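Local structure of phenol hydroxylase component phL (Pseudomonas stutzeri, 3U52) at residues V124-V129 and L229-M234; E213-Q218 and N265-A270; L221-M226 and R254-E259; A296-A301 and V305-L310. The protein is probably the beta subunit of the phenol hydroxylase complex, a diiron-type bacterial multicomponent monooxygenase, pairing with the larger catalytic subunit rather than carrying the active site itself. All blocks are in the same frame, centred on the assembly; numbering follows the deposited sequence.

Interaction 1 (V124-V129 and L229-M234). With XE (xenon), chain B.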
loop_
_atom_site.group_PDB
_atom_site.type_symbol
_atom_site.label_atom_id
_atom_site.label_comp_id
_atom_site.label_asym_id
_atom_site.label_seq_id
_atom_site.Cartn_x
_atom_site.Cartn_y
_atom_site.Cartn_z
ATOM N N VAL D 124 9.581 1.608 39.649
ATOM C CA VAL D 124 8.594 2.525 39.098
ATOM C C VAL D 124 9.020 4.014 39.085
ATOM O O VAL D 124 8.693 4.707 38.113
ATOM C CB VAL D 124 7.148 2.257 39.665
ATOM C CG1 VAL D 124 6.169 3.296 39.195
ATOM C CG2 VAL D 124 6.684 0.827 39.246
ATOM N N PRO D 125 9.740 4.523 40.139
ATOM C CA PRO D 125 10.056 5.965 40.068
ATOM C C PRO D 125 10.998 6.390 38.923
ATOM O O PRO D 125 11.077 7.574 38.599
ATOM C CB PRO D 125 10.624 6.296 41.466
ATOM C CG PRO D 125 10.111 5.157 42.378
ATOM C CD PRO D 125 10.142 3.939 41.423
ATOM N N LEU D 126 11.661 5.433 38.285
ATOM C CA LEU D 126 12.350 5.681 37.043
ATOM C C LEU D 126 11.481 6.325 35.946
ATOM O O LEU D 126 12.040 6.922 35.042
ATOM C CB LEU D 126 12.982 4.388 36.492
ATOM C CG LEU D 126 14.054 3.687 37.348
ATOM C CD1 LEU D 126 14.611 2.473 36.582
ATOM C CD2 LEU D 126 15.163 4.659 37.629
ATOM N N ARG D 127 10.144 6.214 36.001
ATOM C CA ARG D 127 9.331 6.994 35.057
ATOM C C ARG D 127 9.594 8.483 35.119
ATOM O O ARG D 127 9.376 9.194 34.136
ATOM C CB ARG D 127 7.833 6.774 35.253
ATOM C CG ARG D 127 7.289 7.027 36.644
ATOM C CD ARG D 127 5.802 6.734 36.698
ATOM N NE ARG D 127 5.306 7.110 38.008
ATOM C CZ ARG D 127 4.258 7.898 38.245
ATOM N NH1 ARG D 127 3.501 8.351 37.251
ATOM N NH2 ARG D 127 3.932 8.168 39.504
ATOM N N HIS D 128 10.007 8.976 36.298
ATOM C CA HIS D 128 10.272 10.418 36.458
ATOM C C HIS D 128 11.588 10.819 35.781
ATOM O O HIS D 128 11.770 11.921 35.226
ATOM C CB HIS D 128 10.264 10.762 37.954
ATOM C CG HIS D 128 9.003 10.372 38.665
ATOM N ND1 HIS D 128 7.770 10.919 38.371
ATOM C CD2 HIS D 128 8.788 9.484 39.663
ATOM C CE1 HIS D 128 6.861 10.405 39.179
ATOM N NE2 HIS D 128 7.459 9.532 39.970
ATOM N N VAL D 129 12.503 9.879 35.751
ATOM C CA VAL D 129 13.777 10.050 35.073
ATOM C C VAL D 129 13.516 10.052 33.562
ATOM O O VAL D 129 14.058 10.889 32.825
ATOM C CB VAL D 129 14.751 8.920 35.493
ATOM C CG1 VAL D 129 16.093 8.977 34.716
ATOM C CG2 VAL D 129 14.988 8.995 37.019
ATOM N N LEU D 229 22.710 -0.848 34.799
ATOM C CA LEU D 229 22.481 -1.115 36.221
ATOM C C LEU D 229 21.091 -1.662 36.456
ATOM O O LEU D 229 20.914 -2.667 37.138
ATOM C CB LEU D 229 22.685 0.145 37.083
ATOM C CG LEU D 229 22.415 0.005 38.594
ATOM C CD1 LEU D 229 23.382 -0.976 39.252
ATOM C CD2 LEU D 229 22.517 1.379 39.249
ATOM N N VAL D 230 20.103 -0.989 35.886
ATOM C CA VAL D 230 18.699 -1.329 36.142
ATOM C C VAL D 230 18.184 -2.564 35.349
ATOM O O VAL D 230 17.617 -3.508 35.933
ATOM C CB VAL D 230 17.776 -0.112 35.943
ATOM C CG1 VAL D 230 16.307 -0.518 36.198
ATOM C CG2 VAL D 230 18.164 1.012 36.894
ATOM N N TYR D 231 18.372 -2.558 34.029
ATOM C CA TYR D 231 17.722 -3.584 33.200
ATOM C C TYR D 231 18.593 -4.786 32.923
ATOM O O TYR D 231 18.108 -5.754 32.320
ATOM C CB TYR D 231 17.154 -2.978 31.900
ATOM C CG TYR D 231 16.168 -1.866 32.190
ATOM C CD1 TYR D 231 16.536 -0.543 32.084
ATOM C CD2 TYR D 231 14.902 -2.153 32.651
ATOM C CE1 TYR D 231 15.620 0.497 32.391
ATOM C CE2 TYR D 231 13.997 -1.146 32.944
ATOM C CZ TYR D 231 14.362 0.168 32.813
ATOM O OH TYR D 231 13.430 1.135 33.136
ATOM N N ASP D 232 19.849 -4.732 33.349
ATOM C CA ASP D 232 20.705 -5.896 33.370
ATOM C C ASP D 232 20.978 -6.374 34.780
ATOM O O ASP D 232 20.585 -7.481 35.145
ATOM C CB ASP D 232 22.027 -5.618 32.696
ATOM C CG ASP D 232 21.963 -5.774 31.187
ATOM O OD1 ASP D 232 20.911 -6.224 30.648
ATOM O OD2 ASP D 232 22.975 -5.417 30.521
ATOM N N LYS D 233 21.666 -5.545 35.569
ATOM C CA LYS D 233 22.107 -5.981 36.902
ATOM C C LYS D 233 20.980 -6.106 37.924
ATOM O O LYS D 233 20.811 -7.176 38.512
ATOM C CB LYS D 233 23.316 -5.157 37.383
ATOM C CG LYS D 233 24.485 -5.476 36.480
ATOM C CD LYS D 233 25.629 -4.535 36.654
ATOM C CE LYS D 233 26.431 -4.320 35.363
ATOM N NZ LYS D 233 27.108 -5.553 34.868
ATOM N N MET D 234 20.173 -5.059 38.103
ATOM C CA MET D 234 18.989 -5.187 38.937
ATOM C C MET D 234 18.062 -6.287 38.414
ATOM O O MET D 234 17.490 -7.045 39.213
ATOM C CB MET D 234 18.260 -3.866 39.013
ATOM C CG MET D 234 17.594 -3.600 40.320
ATOM S SD MET D 234 17.215 -1.815 40.550
ATOM C CE MET D 234 18.844 -1.114 40.246
HETATM XE XE XE B . 20.501 -2.864 29.315
#
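Leu-126, near the beginning of helix 126-143, faces Val-230 of helix 211-240 with their CA atoms 9.5 Å apart, so the backbones stand well off and only side-chain ends meet; residues 229-234 form a wider pi-type turn, closed by the bond from Met-234 N to Leu-229 O (2.7 Å). Leu-126 and Val-230 reach toward each other tip to tip. The touching branch of the leucine is CD1, which lies 3.5 Å from Val-230 CG1, tighter than usual for two carbons, and 3.9 Å from Val-230 CG2, so one methyl meets both branches of the valine. With CG1 anti to the backbone N (chi1 179°), the valine sets that methyl against Leu-126 CD1 and also over the centre of the Tyr-231 ring, 3.8 Å above its plane. This is helix-to-helix packing in the all-helical fold of the methane/phenol/alkene hydroxylase family, with Leu-167 of helix 147-175 touching both Leu-126 and Tyr-231. The Tyr-231 side chain runs on past the valine methyl and brings its OH to 3.9 Å from Leu-126 CD1. One residue on, Asp-232 turns to a bound xenon, 3.6 Å from Asp-232 OD1, and lines its pocket together with Tyr-227 and Tyr-257.

Interaction 2 (E213-Q218 and N265-A270)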
loop_
_atom_site.group_PDB
_atom_site.type_symbol
_atom_site.label_atom_id
_atom_site.label_comp_id
_atom_site.label_asym_id
_atom_site.label_seq_id
_atom_site.Cartn_x
_atom_site.Cartn_y
_atom_site.Cartn_z
ATOM N N GLU D 213 26.201 19.477 25.428
ATOM C CA GLU D 213 26.436 19.128 26.833
ATOM C C GLU D 213 25.246 18.292 27.322
ATOM O O GLU D 213 25.426 17.230 27.909
ATOM C CB GLU D 213 26.613 20.381 27.715
ATOM C CG GLU D 213 27.017 20.044 29.164
ATOM C CD GLU D 213 27.080 21.254 30.089
ATOM O OE1 GLU D 213 27.254 21.014 31.316
ATOM O OE2 GLU D 213 26.986 22.414 29.616
ATOM N N LEU D 214 24.027 18.770 27.041
ATOM C CA LEU D 214 22.818 18.060 27.441
ATOM C C LEU D 214 22.685 16.652 26.843
ATOM O O LEU D 214 22.365 15.708 27.578
ATOM C CB LEU D 214 21.559 18.884 27.126
ATOM C CG LEU D 214 20.274 18.438 27.811
ATOM C CD1 LEU D 214 20.378 18.219 29.302
ATOM C CD2 LEU D 214 19.186 19.427 27.470
ATOM N N THR D 215 22.916 16.495 25.532
ATOM C CA THR D 215 22.797 15.137 24.954
ATOM C C THR D 215 23.821 14.155 25.560
ATOM O O THR D 215 23.497 12.987 25.846
ATOM C CB THR D 215 22.802 15.128 23.392
ATOM O OG1 THR D 215 22.288 13.874 22.949
ATOM C CG2 THR D 215 24.179 15.249 22.811
ATOM N N LEU D 216 25.050 14.633 25.741
ATOM C CA LEU D 216 26.128 13.889 26.381
ATOM C C LEU D 216 25.730 13.411 27.769
ATOM O O LEU D 216 25.896 12.250 28.094
ATOM C CB LEU D 216 27.384 14.781 26.492
ATOM C CG LEU D 216 28.582 14.275 27.337
ATOM C CD1 LEU D 216 29.178 13.037 26.721
ATOM C CD2 LEU D 216 29.628 15.334 27.367
ATOM N N VAL D 217 25.233 14.316 28.601
ATOM C CA VAL D 217 24.909 13.987 29.997
ATOM C C VAL D 217 23.738 13.026 30.066
ATOM O O VAL D 217 23.800 11.989 30.768
ATOM C CB VAL D 217 24.557 15.261 30.799
ATOM C CG1 VAL D 217 24.137 14.892 32.218
ATOM C CG2 VAL D 217 25.766 16.215 30.802
ATOM N N GLN D 218 22.663 13.389 29.371
ATOM C CA GLN D 218 21.456 12.570 29.306
ATOM C C GLN D 218 21.635 11.222 28.550
ATOM O O GLN D 218 21.375 10.133 29.090
ATOM C CB GLN D 218 20.302 13.352 28.654
ATOM C CG GLN D 218 18.974 12.551 28.604
ATOM C CD GLN D 218 18.450 12.240 30.038
ATOM O OE1 GLN D 218 17.848 13.085 30.632
ATOM N NE2 GLN D 218 18.638 11.016 30.538
ATOM N N ASN D 265 26.687 6.175 19.982
ATOM C CA ASN D 265 28.105 5.957 19.605
ATOM C C ASN D 265 28.534 6.577 18.255
ATOM O O ASN D 265 29.628 7.132 18.174
ATOM C CB ASN D 265 28.460 4.470 19.603
ATOM C CG ASN D 265 28.485 3.864 20.993
ATOM O OD1 ASN D 265 28.537 4.581 21.988
ATOM N ND2 ASN D 265 28.476 2.527 21.065
ATOM N N ALA D 266 27.725 6.483 17.195
ATOM C CA ALA D 266 28.081 7.153 15.928
ATOM C C ALA D 266 28.172 8.698 16.090
ATOM O O ALA D 266 29.067 9.335 15.510
ATOM C CB ALA D 266 27.134 6.796 14.829
ATOM N N MET D 267 27.259 9.298 16.868
ATOM C CA MET D 267 27.305 10.730 17.103
ATOM C C MET D 267 28.558 11.141 17.922
ATOM O O MET D 267 29.254 12.085 17.538
ATOM C CB MET D 267 26.056 11.200 17.828
ATOM C CG MET D 267 26.083 12.712 18.209
ATOM S SD MET D 267 24.496 13.157 18.991
ATOM C CE MET D 267 24.711 12.405 20.619
ATOM N N MET D 268 28.830 10.448 19.023
ATOM C CA MET D 268 30.086 10.654 19.768
ATOM C C MET D 268 31.348 10.474 18.909
ATOM O O MET D 268 32.238 11.287 18.992
ATOM C CB MET D 268 30.157 9.782 21.010
ATOM C CG MET D 268 29.267 10.255 22.171
ATOM S SD MET D 268 29.566 11.960 22.713
ATOM C CE MET D 268 31.126 11.715 23.587
ATOM N N LYS D 269 31.435 9.426 18.092
ATOM C CA LYS D 269 32.613 9.225 17.229
ATOM C C LYS D 269 32.893 10.393 16.296
ATOM O O LYS D 269 34.047 10.760 16.105
ATOM C CB LYS D 269 32.504 7.973 16.373
ATOM C CG LYS D 269 32.789 6.669 17.118
ATOM C CD LYS D 269 33.108 5.533 16.114
ATOM C CE LYS D 269 34.568 5.096 16.196
ATOM N NZ LYS D 269 34.844 4.431 17.525
ATOM N N ALA D 270 31.836 10.965 15.712
ATOM C CA ALA D 270 31.984 12.048 14.738
ATOM C C ALA D 270 32.326 13.370 15.411
ATOM O O ALA D 270 33.136 14.131 14.881
ATOM C CB ALA D 270 30.724 12.171 13.871
#
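Two methionine methyls on helix 251-274 meet two consecutive residues of helix 211-240, with the CA atoms of Leu-216 and Met-268 8.4 Å apart. Met-267 is extended through its first two torsions (chi1 176°, chi2 177°) and bends only at the last, which carries CE across to Thr-215. The two side chains meet tip to tip: CE lies 3.6 Å from Thr-215 CG2 and 3.7 Å from Thr-215 OG1, so the methyl rests against both branches of the threonine. The hydroxyl has its polar partners elsewhere, in His-153 NE2 and Asn-219 OD1. Met-268 is folded instead, bent at chi2 and chi3, and its CE meets Leu-216 CD1 at 3.9 Å with the two side chains crossing at about a right angle; its SD is a little farther from the same methyl, at 4.2 Å. Phe-212 touches both methionines, and Leu-282 of helix 276-302 packs on Met-268. All four touching residues are buried, and the segments bury 136 Å² between them, both sides summed. With methyl and thioether groups doing the touching, the contact implies cohesion by dispersion and exclusion of water, while the one polar atom at it, Thr-215 OG1, is satisfied by hydrogen bonds outside the pair.

Interaction 3 (L221-M226 and R254-E259)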
loop_
_atom_site.group_PDB
_atom_site.type_symbol
_atom_site.label_atom_id
_atom_site.label_comp_id
_atom_site.label_asym_id
_atom_site.label_seq_id
_atom_site.Cartn_x
_atom_site.Cartn_y
_atom_site.Cartn_z
ATOM N N LEU D 221 26.033 9.640 29.425
ATOM C CA LEU D 221 26.459 9.442 30.829
ATOM C C LEU D 221 25.372 8.870 31.762
ATOM O O LEU D 221 25.592 7.843 32.393
ATOM C CB LEU D 221 27.082 10.709 31.418
ATOM C CG LEU D 221 28.287 11.346 30.687
ATOM C CD1 LEU D 221 28.679 12.640 31.437
ATOM C CD2 LEU D 221 29.501 10.408 30.437
ATOM N N ILE D 222 24.199 9.480 31.837
ATOM C CA ILE D 222 23.157 8.935 32.714
ATOM C C ILE D 222 22.635 7.567 32.187
ATOM O O ILE D 222 22.684 6.558 32.882
ATOM C CB ILE D 222 22.012 9.943 32.905
ATOM C CG1 ILE D 222 22.500 11.149 33.763
ATOM C CG2 ILE D 222 20.850 9.287 33.612
ATOM C CD1 ILE D 222 21.637 12.374 33.618
ATOM N N ASP D 223 22.192 7.546 30.934
ATOM C CA ASP D 223 21.634 6.333 30.327
ATOM C C ASP D 223 22.661 5.210 30.248
ATOM O O ASP D 223 22.309 4.054 30.428
ATOM C CB ASP D 223 21.082 6.638 28.922
ATOM C CG ASP D 223 19.834 7.552 28.953
ATOM O OD1 ASP D 223 19.342 7.957 30.048
ATOM O OD2 ASP D 223 19.338 7.910 27.852
ATOM N N GLY D 224 23.920 5.546 29.976
ATOM C CA GLY D 224 24.944 4.545 29.780
ATOM C C GLY D 224 25.413 3.845 31.043
ATOM O O GLY D 224 26.177 2.865 30.980
ATOM N N MET D 225 24.978 4.344 32.193
ATOM C CA MET D 225 25.223 3.679 33.464
ATOM C C MET D 225 23.908 3.162 33.990
ATOM O O MET D 225 23.845 2.023 34.465
ATOM C CB MET D 225 25.828 4.672 34.480
ATOM C CG MET D 225 27.360 4.633 34.569
ATOM S SD MET D 225 27.960 5.692 35.915
ATOM C CE MET D 225 27.869 7.305 35.128
ATOM N N MET D 226 22.849 3.980 33.886
ATOM C CA MET D 226 21.527 3.598 34.411
ATOM C C MET D 226 20.899 2.341 33.791
ATOM O O MET D 226 20.398 1.466 34.511
ATOM C CB MET D 226 20.535 4.749 34.277
ATOM C CG MET D 226 19.148 4.398 34.777
ATOM S SD MET D 226 18.123 5.858 34.857
ATOM C CE MET D 226 17.871 6.119 33.081
ATOM N N ARG D 254 15.381 -3.204 27.312
ATOM C CA ARG D 254 16.668 -3.793 26.888
ATOM C C ARG D 254 16.915 -3.752 25.372
ATOM O O ARG D 254 18.035 -3.412 24.920
ATOM C CB ARG D 254 16.881 -5.221 27.433
ATOM C CG ARG D 254 17.202 -5.266 28.926
ATOM C CD ARG D 254 17.376 -6.737 29.438
ATOM N NE ARG D 254 16.092 -7.440 29.394
ATOM C CZ ARG D 254 15.185 -7.362 30.357
ATOM N NH1 ARG D 254 15.464 -6.653 31.440
ATOM N NH2 ARG D 254 14.001 -7.995 30.236
ATOM N N ASP D 255 15.886 -4.099 24.588
ATOM C CA ASP D 255 15.969 -3.983 23.139
ATOM C C ASP D 255 16.194 -2.520 22.702
ATOM O O ASP D 255 17.023 -2.249 21.825
ATOM C CB ASP D 255 14.661 -4.531 22.491
ATOM C CG ASP D 255 14.601 -6.090 22.483
ATOM O OD1 ASP D 255 15.649 -6.728 22.770
ATOM O OD2 ASP D 255 13.501 -6.677 22.222
ATOM N N TRP D 256 15.427 -1.595 23.286
ATOM C CA TRP D 256 15.573 -0.154 22.998
ATOM C C TRP D 256 17.019 0.324 23.241
ATOM O O TRP D 256 17.645 0.983 22.390
ATOM C CB TRP D 256 14.576 0.699 23.836
ATOM C CG TRP D 256 14.820 2.167 23.664
ATOM C CD1 TRP D 256 14.360 2.950 22.641
ATOM C CD2 TRP D 256 15.683 3.018 24.462
ATOM N NE1 TRP D 256 14.837 4.240 22.776
ATOM C CE2 TRP D 256 15.635 4.316 23.884
ATOM C CE3 TRP D 256 16.426 2.827 25.646
ATOM C CZ2 TRP D 256 16.332 5.412 24.428
ATOM C CZ3 TRP D 256 17.147 3.913 26.173
ATOM C CH2 TRP D 256 17.098 5.188 25.548
ATOM N N TYR D 257 17.546 -0.031 24.406
ATOM C CA TYR D 257 18.874 0.380 24.813
ATOM C C TYR D 257 19.927 -0.101 23.872
ATOM O O TYR D 257 20.772 0.697 23.463
ATOM C CB TYR D 257 19.208 -0.084 26.219
ATOM C CG TYR D 257 20.556 0.405 26.671
ATOM C CD1 TYR D 257 20.789 1.757 26.849
ATOM C CD2 TYR D 257 21.616 -0.496 26.865
ATOM C CE1 TYR D 257 22.017 2.214 27.253
ATOM C CE2 TYR D 257 22.863 -0.053 27.272
ATOM C CZ TYR D 257 23.045 1.319 27.467
ATOM O OH TYR D 257 24.237 1.824 27.849
ATOM N N LYS D 258 19.881 -1.387 23.510
ATOM C CA LYS D 258 20.847 -1.957 22.564
ATOM C C LYS D 258 20.862 -1.199 21.233
ATOM O O LYS D 258 21.934 -0.923 20.664
ATOM C CB LYS D 258 20.519 -3.438 22.299
ATOM C CG LYS D 258 20.875 -4.336 23.481
ATOM C CD LYS D 258 22.434 -4.227 23.739
ATOM C CE LYS D 258 22.836 -3.996 25.225
ATOM N NZ LYS D 258 23.303 -5.236 25.931
ATOM N N GLU D 259 19.675 -0.878 20.736
ATOM C CA GLU D 259 19.559 -0.112 19.480
ATOM C C GLU D 259 20.098 1.322 19.636
ATOM O O GLU D 259 20.651 1.878 18.714
ATOM C CB GLU D 259 18.093 -0.122 19.008
ATOM C CG GLU D 259 17.826 0.742 17.762
ATOM C CD GLU D 259 16.408 1.320 17.752
ATOM O OE1 GLU D 259 15.474 0.574 17.358
ATOM O OE2 GLU D 259 16.231 2.515 18.159
#
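Trp-256 and Tyr-257 of helix 251-274 reach Asp-223 and Gly-224 of helix 211-240; the axes of segments 221-226 and 254-259 approach to 11.5 Å at a signed crossing angle of -130°. Arg-254, first in the second segment, bonds to helix 211-240 farther on, its NH1 meeting Tyr-231 O. Trp-256 follows, and its indole reaches over so that CH2 lies 4.2 Å from Asp-223 OD2, the carboxylate oxygen approaching the indole rim close to the ring plane. The polar ends here are paired elsewhere, Trp-256 NE1 with Asp-159 and Asp-223 OD2 in a salt bridge with Arg-160, both of helix 147-175. Helices 147-175, 211-240 and 251-274 thus adjoin at this point of the hydroxylase-family helical fold, where the centre of the contact lies about 7 Å from the centre of the chain. Tyr-257 carries the larger share of the contact. With CG anti to the backbone N (chi1 -177°), its ring extends across to the main chain: CE1 lies 3.7 Å from Asp-223 O, and OH lies 3.4 Å from Gly-224 CA, so that the glycine carbon meets the phenol at its edge. The Tyr-227 ring meets that of Tyr-257 with planes only about 5° apart, and the side chain of Tyr-257 is also about 4 Å from a bound xenon. An alanine here would remove the ring and is likely to open a gap beside Gly-224, leaving Tyr-227 without its near-parallel neighbour and the xenon pocket without one wall.

Interaction 4 (A296-A301 and V305-L310)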
loop_
_atom_site.group_PDB
_atom_site.type_symbol
_atom_site.label_atom_id
_atom_site.label_comp_id
_atom_site.label_asym_id
_atom_site.label_seq_id
_atom_site.Cartn_x
_atom_site.Cartn_y
_atom_site.Cartn_z
ATOM N N ALA D 296 24.375 9.640 41.752
ATOM C CA ALA D 296 22.901 9.571 41.715
ATOM C C ALA D 296 22.367 8.128 41.677
ATOM O O ALA D 296 21.284 7.843 42.179
ATOM C CB ALA D 296 22.361 10.379 40.557
ATOM N N LEU D 297 23.121 7.235 41.048
ATOM C CA LEU D 297 22.786 5.829 40.979
ATOM C C LEU D 297 23.199 5.046 42.216
ATOM O O LEU D 297 22.678 3.984 42.455
ATOM C CB LEU D 297 23.440 5.213 39.750
ATOM C CG LEU D 297 22.843 5.765 38.450
ATOM C CD1 LEU D 297 23.717 5.425 37.315
ATOM C CD2 LEU D 297 21.347 5.267 38.228
ATOM N N LYS D 298 24.150 5.568 42.990
ATOM C CA LYS D 298 24.706 4.827 44.138
ATOM C C LYS D 298 23.639 4.363 45.174
ATOM O O LYS D 298 23.597 3.180 45.521
ATOM C CB LYS D 298 25.862 5.648 44.768
ATOM C CG LYS D 298 26.683 5.024 45.907
ATOM C CD LYS D 298 28.111 5.702 45.887
ATOM C CE LYS D 298 28.522 6.306 47.224
ATOM N NZ LYS D 298 28.703 5.243 48.289
ATOM N N PRO D 299 22.762 5.271 45.651
ATOM C CA PRO D 299 21.756 4.738 46.604
ATOM C C PRO D 299 20.812 3.652 46.043
ATOM O O PRO D 299 20.312 2.794 46.802
ATOM C CB PRO D 299 20.945 5.972 47.019
ATOM C CG PRO D 299 21.494 7.119 46.320
ATOM C CD PRO D 299 22.615 6.713 45.413
ATOM N N LEU D 300 20.545 3.695 44.732
ATOM C CA LEU D 300 19.770 2.654 44.095
ATOM C C LEU D 300 20.536 1.335 44.057
ATOM O O LEU D 300 19.969 0.280 44.327
ATOM C CB LEU D 300 19.343 3.082 42.679
ATOM C CG LEU D 300 18.461 2.139 41.843
ATOM C CD1 LEU D 300 17.030 1.995 42.461
ATOM C CD2 LEU D 300 18.371 2.619 40.394
ATOM N N ALA D 301 21.804 1.373 43.669
ATOM C CA ALA D 301 22.584 0.135 43.633
ATOM C C ALA D 301 22.653 -0.430 45.056
ATOM O O ALA D 301 22.427 -1.619 45.242
ATOM C CB ALA D 301 23.978 0.348 43.045
ATOM N N VAL D 305 21.135 -4.289 44.207
ATOM C CA VAL D 305 22.065 -5.289 43.683
ATOM C C VAL D 305 23.479 -5.167 44.315
ATOM O O VAL D 305 24.272 -6.093 44.238
ATOM C CB VAL D 305 22.059 -5.299 42.093
ATOM C CG1 VAL D 305 22.636 -3.999 41.524
ATOM C CG2 VAL D 305 22.807 -6.489 41.550
ATOM N N GLY D 306 23.767 -4.030 44.956
ATOM C CA GLY D 306 25.035 -3.798 45.663
ATOM C C GLY D 306 25.931 -2.906 44.844
ATOM O O GLY D 306 25.827 -2.888 43.610
ATOM N N ILE D 307 26.813 -2.164 45.513
ATOM C CA ILE D 307 27.659 -1.170 44.837
ATOM C C ILE D 307 28.543 -1.735 43.698
ATOM O O ILE D 307 28.918 -1.010 42.782
ATOM C CB ILE D 307 28.524 -0.360 45.859
ATOM C CG1 ILE D 307 29.182 0.864 45.205
ATOM C CG2 ILE D 307 29.568 -1.262 46.532
ATOM C CD1 ILE D 307 28.235 2.066 45.017
ATOM N N ASP D 308 28.876 -3.015 43.764
ATOM C CA ASP D 308 29.696 -3.663 42.736
ATOM C C ASP D 308 29.008 -3.728 41.379
ATOM O O ASP D 308 29.676 -3.706 40.354
ATOM C CB ASP D 308 30.077 -5.066 43.185
ATOM C CG ASP D 308 30.762 -5.066 44.555
ATOM O OD1 ASP D 308 31.954 -4.643 44.634
ATOM O OD2 ASP D 308 30.090 -5.463 45.551
ATOM N N GLY D 309 27.674 -3.822 41.396
ATOM C CA GLY D 309 26.860 -3.750 40.200
ATOM C C GLY D 309 27.017 -2.397 39.528
ATOM O O GLY D 309 27.216 -2.333 38.316
ATOM N N LEU D 310 26.953 -1.315 40.321
ATOM C CA LEU D 310 27.226 0.049 39.810
ATOM C C LEU D 310 28.684 0.255 39.348
ATOM O O LEU D 310 28.943 0.935 38.343
ATOM C CB LEU D 310 26.795 1.154 40.801
ATOM C CG LEU D 310 26.964 2.593 40.274
ATOM C CD1 LEU D 310 26.295 2.856 38.885
ATOM C CD2 LEU D 310 26.481 3.618 41.287
#
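Leu-310 and Ala-301 face each other across the turn that links helix 276-302 to helix 307-322. Of the polar contacts, one is a hydrogen bond between the segments: Gly-306 N donates to Ala-301 O at 2.8 Å with an N-H...O angle of 156°, the donor standing above the carbonyl plane. It closes the turn where the CA atoms of Ala-301 and Gly-306 come within 5.1 Å of each other. With phi of Gly-306 at 103°, a side chain would collide with the carbonyl of Val-305, which explains a glycine at this position. The apolar contacts lie around Leu-310, whose CG stands anti to the backbone N (chi1 -176°), directing its two methyls at the preceding helix. Its CD2 approaches Lys-298 N at 3.5 Å and Leu-297 CB at 3.8 Å, while its CD1 also meets that CB; the two leucine side chains cross at about a right angle. Nearer the turn, Leu-310 CB touches Ala-301 CB at 3.7 Å. An alanine in place of Leu-310 would keep the CB contact but would probably open a gap beside Leu-297 and Lys-298. The aliphatic part of Lys-298 runs obliquely past Ile-307, with Lys-298 CG 3.5 Å from Ile-307 CD1, tight for two carbons, while its NZ pairs with Glu-302. Around this corner, Tyr-294 of helix 276-302 packs on both Ile-307 and Leu-310, helix 196-205 meets Leu-297 through Met-198, and helix 211-240 reaches Leu-297 through Met-225, Leu-300 through Val-230 and Met-234, and Val-305 through Trp-237.

Overall arrangement
From the N terminus, residues 124-129 come first and wait some hundred residues for 229-234 to close interaction 1, which ties helix 126-143 to helix 211-240. Before that closure helix 211-240 supplies 213-218 and then 221-226, which meet 265-270 and 254-259 on helix 251-274. Interaction 3 therefore lies within the span of interaction 2, and interaction 1 crosses both, its second segment falling between 221-226 and 254-259. Interaction 4 follows in series, a short local closure joining helix 276-302 to helix 307-322. Helix 211-240 is common to the first three, and interaction 4 packs against it too, Leu-229 and Lys-233 of interaction 1 touching Leu-310 and Gly-309.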